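Local coordinates for bifunctional GH43-CE protein (Bacteroides eggerthii, PDB 6MLY) that probably cleaves xylose-based linkages of arabinoxylan with a family 43 glycosidase domain and carries a second, esterase-like alpha/beta-hydrolase domain on the same chain, at residues H50-M58 with L68-L76; S388-A396 with A495-A503. All coordinates share one frame; numbering follows the deposited sequence.

Contact 1 of 2, residues H50-M58 with L68-L76; sequences HMSPGVPIM and LVNYAYDTL
Pro53 lays its CG over the centre of one face of the Tyr71 ring, a CH-pi contact 3.5 Å from the centroid, while Pro56 CB reaches the same ring obliquely at CE2. Gly54 O lies at the ring edge. With CG anti to its carbonyl carbon (chi1 -74°), Tyr71 sends the ring against the Gly54-Pro56 backbone, between the two prolines. A second tyrosine, Tyr73, covers Gly54: CA of Gly54 sits 4.0 Å from the Tyr73 centroid, offset toward the rim, and Val55 CG2 meets CE2 of that ring, the side chains at about a right angle. Leu68 CD2 fills in beside Pro56 CB and Met58 CG, and Ile57 CD1 bends back against the backbone of Asn70.

The antiparallel hairpin is formed by edge strand 66-71 and its inner neighbour 56-60, in a four-stranded blade of the five-bladed beta-propeller characteristic of family 43. Ile57 N bonds Asn70 O at 2.8 Å and Val69 N bonds Ile57 O at 3.1 Å, with a beta bulge shifting the register before Met58. Where both chains turn a corner, Ala72 N is shared by Gly54 O and Val55 O. Ser52, joined to Pro53 by a cis peptide bond, donates from OG to Asp74 O at 2.7 Å.

Farther out, Leu330 O hydrogen-bonds the Tyr71 hydroxyl; a leucine in place of Tyr71 would probably leave that carbonyl without this partner and Pro53 without a flat face to rest on.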
loop_
_atom_site.group_PDB
_atom_site.type_symbol
_atom_site.label_atom_id
_atom_site.label_comp_id
_atom_site.label_asym_id
_atom_site.label_seq_id
_atom_site.Cartn_x
_atom_site.Cartn_y
_atom_site.Cartn_z
ATOM N N HIS A 50 -9.412 16.634 9.818
ATOM C CA HIS A 50 -10.680 16.066 10.271
ATOM C C HIS A 50 -10.468 15.045 11.396
ATOM O O HIS A 50 -11.427 14.415 11.824
ATOM C CB HIS A 50 -11.426 15.430 9.092
ATOM C CG HIS A 50 -10.610 14.409 8.375
ATOM N ND1 HIS A 50 -9.988 14.680 7.178
ATOM C CD2 HIS A 50 -10.261 13.151 8.711
ATOM C CE1 HIS A 50 -9.311 13.626 6.789
ATOM N NE2 HIS A 50 -9.463 12.671 7.711
ATOM N N MET A 51 -9.226 14.888 11.869
ATOM C CA MET A 51 -8.923 13.982 12.974
ATOM C C MET A 51 -9.339 14.614 14.310
ATOM O O MET A 51 -9.423 15.830 14.446
ATOM C CB MET A 51 -7.431 13.641 13.033
ATOM C CG MET A 51 -6.882 13.040 11.755
ATOM S SD MET A 51 -7.809 11.601 11.141
ATOM C CE MET A 51 -7.141 10.314 12.191
ATOM N N SER A 52 -9.568 13.742 15.295
ATOM C CA SER A 52 -9.963 14.092 16.644
ATOM C C SER A 52 -9.153 13.244 17.624
ATOM O O SER A 52 -9.267 12.018 17.595
ATOM C CB SER A 52 -11.448 13.884 16.818
ATOM O OG SER A 52 -11.809 13.810 18.190
ATOM N N PRO A 53 -8.341 13.877 18.488
ATOM C CA PRO A 53 -8.222 15.318 18.669
ATOM C C PRO A 53 -7.484 16.053 17.536
ATOM O O PRO A 53 -6.944 15.406 16.619
ATOM C CB PRO A 53 -7.432 15.454 19.979
ATOM C CG PRO A 53 -6.562 14.235 20.000
ATOM C CD PRO A 53 -7.451 13.159 19.414
ATOM N N GLY A 54 -7.476 17.397 17.630
ATOM C CA GLY A 54 -7.018 18.310 16.568
ATOM C C GLY A 54 -5.845 19.182 16.991
ATOM O O GLY A 54 -5.583 19.356 18.180
ATOM N N VAL A 55 -5.158 19.743 15.983
ATOM C CA VAL A 55 -3.974 20.619 16.122
ATOM C C VAL A 55 -2.985 19.981 17.097
ATOM O O VAL A 55 -2.905 20.378 18.257
ATOM C CB VAL A 55 -4.344 22.056 16.550
ATOM C CG1 VAL A 55 -3.170 23.010 16.369
ATOM C CG2 VAL A 55 -5.567 22.585 15.815
ATOM N N PRO A 56 -2.213 18.957 16.666
ATOM C CA PRO A 56 -1.189 18.357 17.521
ATOM C C PRO A 56 0.032 19.266 17.720
ATOM O O PRO A 56 0.561 19.810 16.751
ATOM C CB PRO A 56 -0.775 17.081 16.771
ATOM C CG PRO A 56 -1.127 17.352 15.326
ATOM C CD PRO A 56 -2.311 18.296 15.354
ATOM N N ILE A 57 0.462 19.401 18.979
ATOM C CA ILE A 57 1.685 20.112 19.334
ATOM C C ILE A 57 2.782 19.068 19.556
ATOM O O ILE A 57 2.548 18.068 20.225
ATOM C CB ILE A 57 1.493 21.005 20.579
ATOM C CG1 ILE A 57 0.285 21.938 20.444
ATOM C CG2 ILE A 57 2.767 21.780 20.894
ATOM C CD1 ILE A 57 -0.892 21.555 21.306
ATOM N N MET A 58 3.964 19.333 18.990
ATOM C CA MET A 58 5.128 18.461 19.077
ATOM C C MET A 58 6.287 19.219 19.729
ATOM O O MET A 58 6.506 20.381 19.427
ATOM C CB MET A 58 5.571 18.003 17.686
ATOM C CG MET A 58 4.559 17.132 16.983
ATOM S SD MET A 58 5.237 16.368 15.492
ATOM C CE MET A 58 3.739 15.690 14.783
ATOM N N LEU A 68 4.993 14.018 20.307
ATOM C CA LEU A 68 3.700 14.630 20.597
ATOM C C LEU A 68 3.557 14.817 22.112
ATOM O O LEU A 68 3.861 13.902 22.890
ATOM C CB LEU A 68 2.584 13.736 20.046
ATOM C CG LEU A 68 2.486 13.685 18.522
ATOM C CD1 LEU A 68 1.816 12.396 18.052
ATOM C CD2 LEU A 68 1.749 14.905 17.993
ATOM N N VAL A 69 3.079 16.001 22.519
ATOM C CA VAL A 69 2.963 16.349 23.934
ATOM C C VAL A 69 1.523 16.741 24.294
ATOM O O VAL A 69 1.108 16.519 25.438
ATOM C CB VAL A 69 3.971 17.448 24.315
ATOM C CG1 VAL A 69 5.399 16.945 24.173
ATOM C CG2 VAL A 69 3.773 18.730 23.513
ATOM N N ASN A 70 0.773 17.314 23.341
ATOM C CA ASN A 70 -0.566 17.843 23.616
ATOM C C ASN A 70 -1.305 18.102 22.294
ATOM O O ASN A 70 -0.688 18.154 21.219
ATOM C CB ASN A 70 -0.480 19.115 24.474
ATOM C CG ASN A 70 -1.758 19.482 25.207
ATOM O OD1 ASN A 70 -2.805 18.867 25.018
ATOM N ND2 ASN A 70 -1.675 20.492 26.057
ATOM N N TYR A 71 -2.634 18.247 22.410
ATOM C CA TYR A 71 -3.521 18.700 21.345
ATOM C C TYR A 71 -4.286 19.945 21.815
ATOM O O TYR A 71 -4.535 20.115 23.011
ATOM C CB TYR A 71 -4.491 17.586 20.949
ATOM C CG TYR A 71 -3.874 16.467 20.150
ATOM C CD1 TYR A 71 -3.213 15.418 20.769
ATOM C CD2 TYR A 71 -3.950 16.454 18.768
ATOM C CE1 TYR A 71 -2.641 14.390 20.035
ATOM C CE2 TYR A 71 -3.395 15.428 18.021
ATOM C CZ TYR A 71 -2.737 14.389 18.654
ATOM O OH TYR A 71 -2.183 13.383 17.912
ATOM N N ALA A 72 -4.678 20.794 20.856
ATOM C CA ALA A 72 -5.344 22.067 21.129
ATOM C C ALA A 72 -6.805 21.847 21.544
ATOM O O ALA A 72 -7.316 22.573 22.410
ATOM C CB ALA A 72 -5.260 22.968 19.923
ATOM N N TYR A 73 -7.480 20.885 20.903
ATOM C CA TYR A 73 -8.870 20.562 21.230
ATOM C C TYR A 73 -9.126 19.065 21.033
ATOM O O TYR A 73 -8.324 18.375 20.428
ATOM C CB TYR A 73 -9.833 21.415 20.399
ATOM C CG TYR A 73 -9.854 21.122 18.919
ATOM C CD1 TYR A 73 -10.570 20.048 18.403
ATOM C CD2 TYR A 73 -9.182 21.942 18.024
ATOM C CE1 TYR A 73 -10.599 19.784 17.042
ATOM C CE2 TYR A 73 -9.204 21.693 16.660
ATOM C CZ TYR A 73 -9.913 20.610 16.168
ATOM O OH TYR A 73 -9.926 20.384 14.826
ATOM N N ASP A 74 -10.273 18.612 21.554
ATOM C CA ASP A 74 -10.729 17.224 21.523
ATOM C C ASP A 74 -11.639 17.017 20.307
ATOM O O ASP A 74 -11.336 16.201 19.437
ATOM C CB ASP A 74 -11.449 16.854 22.823
ATOM C CG ASP A 74 -10.681 15.886 23.705
ATOM O OD1 ASP A 74 -10.013 16.358 24.661
ATOM O OD2 ASP A 74 -10.780 14.652 23.441
ATOM N N THR A 75 -12.761 17.745 20.277
ATOM C CA THR A 75 -13.654 17.812 19.121
ATOM C C THR A 75 -13.819 19.283 18.714
ATOM O O THR A 75 -13.775 20.186 19.551
ATOM C CB THR A 75 -14.997 17.122 19.400
ATOM O OG1 THR A 75 -15.505 17.571 20.654
ATOM C CG2 THR A 75 -14.892 15.614 19.451
ATOM N N LEU A 76 -14.004 19.496 17.409
ATOM C CA LEU A 76 -14.050 20.813 16.791
ATOM C C LEU A 76 -15.462 21.396 16.926
ATOM O O LEU A 76 -15.630 22.538 17.344
ATOM C CB LEU A 76 -13.630 20.658 15.326
ATOM C CG LEU A 76 -13.755 21.888 14.430
ATOM C CD1 LEU A 76 -13.127 23.125 15.074
ATOM C CD2 LEU A 76 -13.125 21.604 13.071
#

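Contact 2 of 2, residues S388-A396 with A495-A503; sequences SGMKEGDFA and ATKEVGGYA
Gly389 CA stands over the centre of the Tyr502 ring, 3.3 Å from the centroid and 11° off the normal, a CH-pi contact that depends on the lack of a side chain at this glycine. The ring gets there because Tyr502 CG sits between its backbone N and carbonyl carbon (chi1 57°), folding the aromatic group back over the 388-396 segment. Apolar contact continues with Ala503 CB, which meets Ala396 CB at 3.7 Å and, more distantly, Met390 CE. The aliphatic chain of Lys391 runs extended alongside Gly501, its CE 3.4 Å from Gly501 N.

Among the hydrogen bonds, Gly393 O takes the hydroxyl of Thr496 at 2.8 Å, the OG1 donor tilted from the carbonyl plane; the amide of Thr496 adds a weak bond to the same oxygen. Tyr502 N to Gly389 O is also weak, as is the reach of Lys391 NZ to Val499 O. Within 388-396, Asp394 N closes on Lys391 O, pinning the type II turn from Lys391 to Asp394, and Gly393 occupies its positive-phi position.

The charged pair is peripheral: Lys497 NZ approaches Glu392 OE2 at 3.3 Å in a weak salt bridge, the two side chains crossing at an angle beside the solvent-facing turn.

Two adjacent loops thus meet where strands 395-401 and 502-511 begin, each loop crossing from one antiparallel sheet of the concanavalin A-like beta-sandwich to the other, in the domain following the glycosidase module.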
loop_
_atom_site.group_PDB
_atom_site.type_symbol
_atom_site.label_atom_id
_atom_site.label_comp_id
_atom_site.label_asym_id
_atom_site.label_seq_id
_atom_site.Cartn_x
_atom_site.Cartn_y
_atom_site.Cartn_z
ATOM N N SER A 388 -15.175 -13.105 18.785
ATOM C CA SER A 388 -16.314 -13.693 19.498
ATOM C C SER A 388 -17.516 -12.738 19.503
ATOM O O SER A 388 -18.647 -13.170 19.302
ATOM C CB SER A 388 -15.923 -14.061 20.903
ATOM O OG SER A 388 -14.606 -14.594 20.935
ATOM N N GLY A 389 -17.249 -11.444 19.737
ATOM C CA GLY A 389 -18.272 -10.412 19.931
ATOM C C GLY A 389 -19.055 -10.083 18.670
ATOM O O GLY A 389 -20.188 -9.607 18.757
ATOM N N MET A 390 -18.453 -10.334 17.501
ATOM C CA MET A 390 -18.986 -9.890 16.212
ATOM C C MET A 390 -20.354 -10.525 15.928
ATOM O O MET A 390 -20.654 -11.632 16.390
ATOM C CB MET A 390 -18.032 -10.254 15.072
ATOM C CG MET A 390 -16.709 -9.532 15.147
ATOM S SD MET A 390 -15.924 -9.446 13.531
ATOM C CE MET A 390 -14.211 -9.294 14.030
ATOM N N LYS A 391 -21.156 -9.804 15.132
ATOM C CA LYS A 391 -22.515 -10.192 14.763
ATOM C C LYS A 391 -22.651 -10.237 13.232
ATOM O O LYS A 391 -21.750 -9.800 12.502
ATOM C CB LYS A 391 -23.513 -9.220 15.398
ATOM C CG LYS A 391 -23.646 -9.361 16.908
ATOM C CD LYS A 391 -24.760 -8.533 17.521
ATOM C CE LYS A 391 -24.668 -8.458 19.032
ATOM N NZ LYS A 391 -25.554 -7.414 19.600
ATOM N N GLU A 392 -23.783 -10.789 12.771
ATOM C CA GLU A 392 -24.128 -10.924 11.354
ATOM C C GLU A 392 -23.951 -9.577 10.642
ATOM O O GLU A 392 -24.714 -8.636 10.881
ATOM C CB GLU A 392 -25.573 -11.412 11.215
ATOM C CG GLU A 392 -26.005 -11.686 9.781
ATOM C CD GLU A 392 -25.417 -12.935 9.143
ATOM O OE1 GLU A 392 -24.767 -13.718 9.866
ATOM O OE2 GLU A 392 -25.616 -13.129 7.923
ATOM N N GLY A 393 -22.929 -9.498 9.781
ATOM C CA GLY A 393 -22.728 -8.367 8.871
ATOM C C GLY A 393 -21.676 -7.374 9.349
ATOM O O GLY A 393 -21.379 -6.412 8.635
ATOM N N ASP A 394 -21.113 -7.592 10.546
ATOM C CA ASP A 394 -20.072 -6.706 11.089
ATOM C C ASP A 394 -18.749 -6.999 10.368
ATOM O O ASP A 394 -18.561 -8.078 9.801
ATOM C CB ASP A 394 -19.932 -6.844 12.612
ATOM C CG ASP A 394 -21.170 -6.387 13.410
ATOM O OD1 ASP A 394 -22.186 -6.064 12.757
ATOM O OD2 ASP A 394 -21.103 -6.348 14.685
ATOM N N PHE A 395 -17.844 -6.016 10.399
ATOM C CA PHE A 395 -16.583 -6.074 9.672
ATOM C C PHE A 395 -15.525 -5.289 10.455
ATOM O O PHE A 395 -15.620 -4.078 10.551
ATOM C CB PHE A 395 -16.795 -5.534 8.254
ATOM C CG PHE A 395 -15.621 -5.652 7.314
ATOM C CD1 PHE A 395 -14.610 -6.580 7.525
ATOM C CD2 PHE A 395 -15.555 -4.853 6.184
ATOM C CE1 PHE A 395 -13.544 -6.681 6.642
ATOM C CE2 PHE A 395 -14.490 -4.955 5.303
ATOM C CZ PHE A 395 -13.487 -5.869 5.531
ATOM N N ALA A 396 -14.534 -5.999 11.011
ATOM C CA ALA A 396 -13.556 -5.418 11.933
ATOM C C ALA A 396 -12.152 -5.935 11.613
ATOM O O ALA A 396 -11.925 -7.135 11.640
ATOM C CB ALA A 396 -13.934 -5.756 13.351
ATOM N N ALA A 495 -20.964 -2.248 11.528
ATOM C CA ALA A 495 -22.061 -3.129 11.162
ATOM C C ALA A 495 -22.707 -2.678 9.846
ATOM O O ALA A 495 -22.762 -1.481 9.553
ATOM C CB ALA A 495 -23.078 -3.152 12.272
ATOM N N THR A 496 -23.197 -3.661 9.078
ATOM C CA THR A 496 -24.016 -3.442 7.886
ATOM C C THR A 496 -25.474 -3.847 8.154
ATOM O O THR A 496 -26.378 -3.295 7.529
ATOM C CB THR A 496 -23.462 -4.209 6.676
ATOM O OG1 THR A 496 -23.466 -5.604 6.982
ATOM C CG2 THR A 496 -22.063 -3.777 6.292
ATOM N N LYS A 497 -25.694 -4.808 9.066
ATOM C CA LYS A 497 -27.022 -5.410 9.279
ATOM C C LYS A 497 -27.487 -5.284 10.740
ATOM O O LYS A 497 -28.681 -5.068 10.976
ATOM C CB LYS A 497 -27.016 -6.874 8.825
ATOM C CG LYS A 497 -27.277 -7.079 7.339
ATOM C CD LYS A 497 -27.350 -8.531 6.911
ATOM C CE LYS A 497 -25.999 -9.117 6.561
ATOM N NZ LYS A 497 -26.123 -10.482 6.002
ATOM N N GLU A 498 -26.570 -5.424 11.708
ATOM C CA GLU A 498 -26.941 -5.687 13.108
ATOM C C GLU A 498 -25.973 -4.972 14.061
ATOM O O GLU A 498 -24.764 -5.218 14.023
ATOM C CB GLU A 498 -26.938 -7.201 13.330
ATOM C CG GLU A 498 -27.815 -7.669 14.476
ATOM C CD GLU A 498 -28.094 -9.167 14.502
ATOM O OE1 GLU A 498 -27.667 -9.887 13.563
ATOM O OE2 GLU A 498 -28.739 -9.615 15.467
ATOM N N VAL A 499 -26.519 -4.103 14.926
ATOM C CA VAL A 499 -25.721 -3.288 15.858
ATOM C C VAL A 499 -25.621 -4.018 17.201
ATOM O O VAL A 499 -26.484 -4.830 17.529
ATOM C CB VAL A 499 -26.297 -1.867 16.045
ATOM C CG1 VAL A 499 -26.574 -1.184 14.715
ATOM C CG2 VAL A 499 -27.541 -1.840 16.926
ATOM N N GLY A 500 -24.566 -3.690 17.963
ATOM C CA GLY A 500 -24.338 -4.199 19.320
ATOM C C GLY A 500 -23.080 -5.049 19.427
ATOM O O GLY A 500 -22.453 -5.094 20.485
ATOM N N GLY A 501 -22.725 -5.739 18.336
ATOM C CA GLY A 501 -21.532 -6.575 18.269
ATOM C C GLY A 501 -20.261 -5.774 18.500
ATOM O O GLY A 501 -20.225 -4.570 18.242
ATOM N N TYR A 502 -19.218 -6.464 18.977
ATOM C CA TYR A 502 -17.940 -5.855 19.345
ATOM C C TYR A 502 -16.779 -6.688 18.790
ATOM O O TYR A 502 -16.982 -7.781 18.273
ATOM C CB TYR A 502 -17.845 -5.707 20.866
ATOM C CG TYR A 502 -18.012 -6.992 21.638
ATOM C CD1 TYR A 502 -16.911 -7.728 22.047
ATOM C CD2 TYR A 502 -19.271 -7.469 21.973
ATOM C CE1 TYR A 502 -17.056 -8.908 22.760
ATOM C CE2 TYR A 502 -19.433 -8.646 22.687
ATOM C CZ TYR A 502 -18.321 -9.370 23.080
ATOM O OH TYR A 502 -18.467 -10.528 23.783
ATOM N N ALA A 503 -15.569 -6.131 18.902
ATOM C CA ALA A 503 -14.323 -6.751 18.471
ATOM C C ALA A 503 -13.193 -6.274 19.386
ATOM O O ALA A 503 -12.902 -5.083 19.439
ATOM C CB ALA A 503 -14.039 -6.394 17.035
#

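Contact 1 is the more buried of the two and joins neighbours in sequence through hairpin bonding and tyrosine-proline packing; contact 2 is partly exposed and brings together loops 99 residues apart, with glycines, weak hydrogen bonds and a surface salt bridge. Contact 1 lies in the glycosidase domain, contact 2 in the concanavalin A-like domain. The centres of contact 1 and contact 2 are about 30 Å apart and their nearest atoms about 17 Å apart, so the two do not meet. Yet one sheet reaches both: strand 395-401 of contact 2 lies within it, and the short strand 51-52 of contact 1 appears to extend it from the glycosidase side, consistent with a continuous interface between the domains.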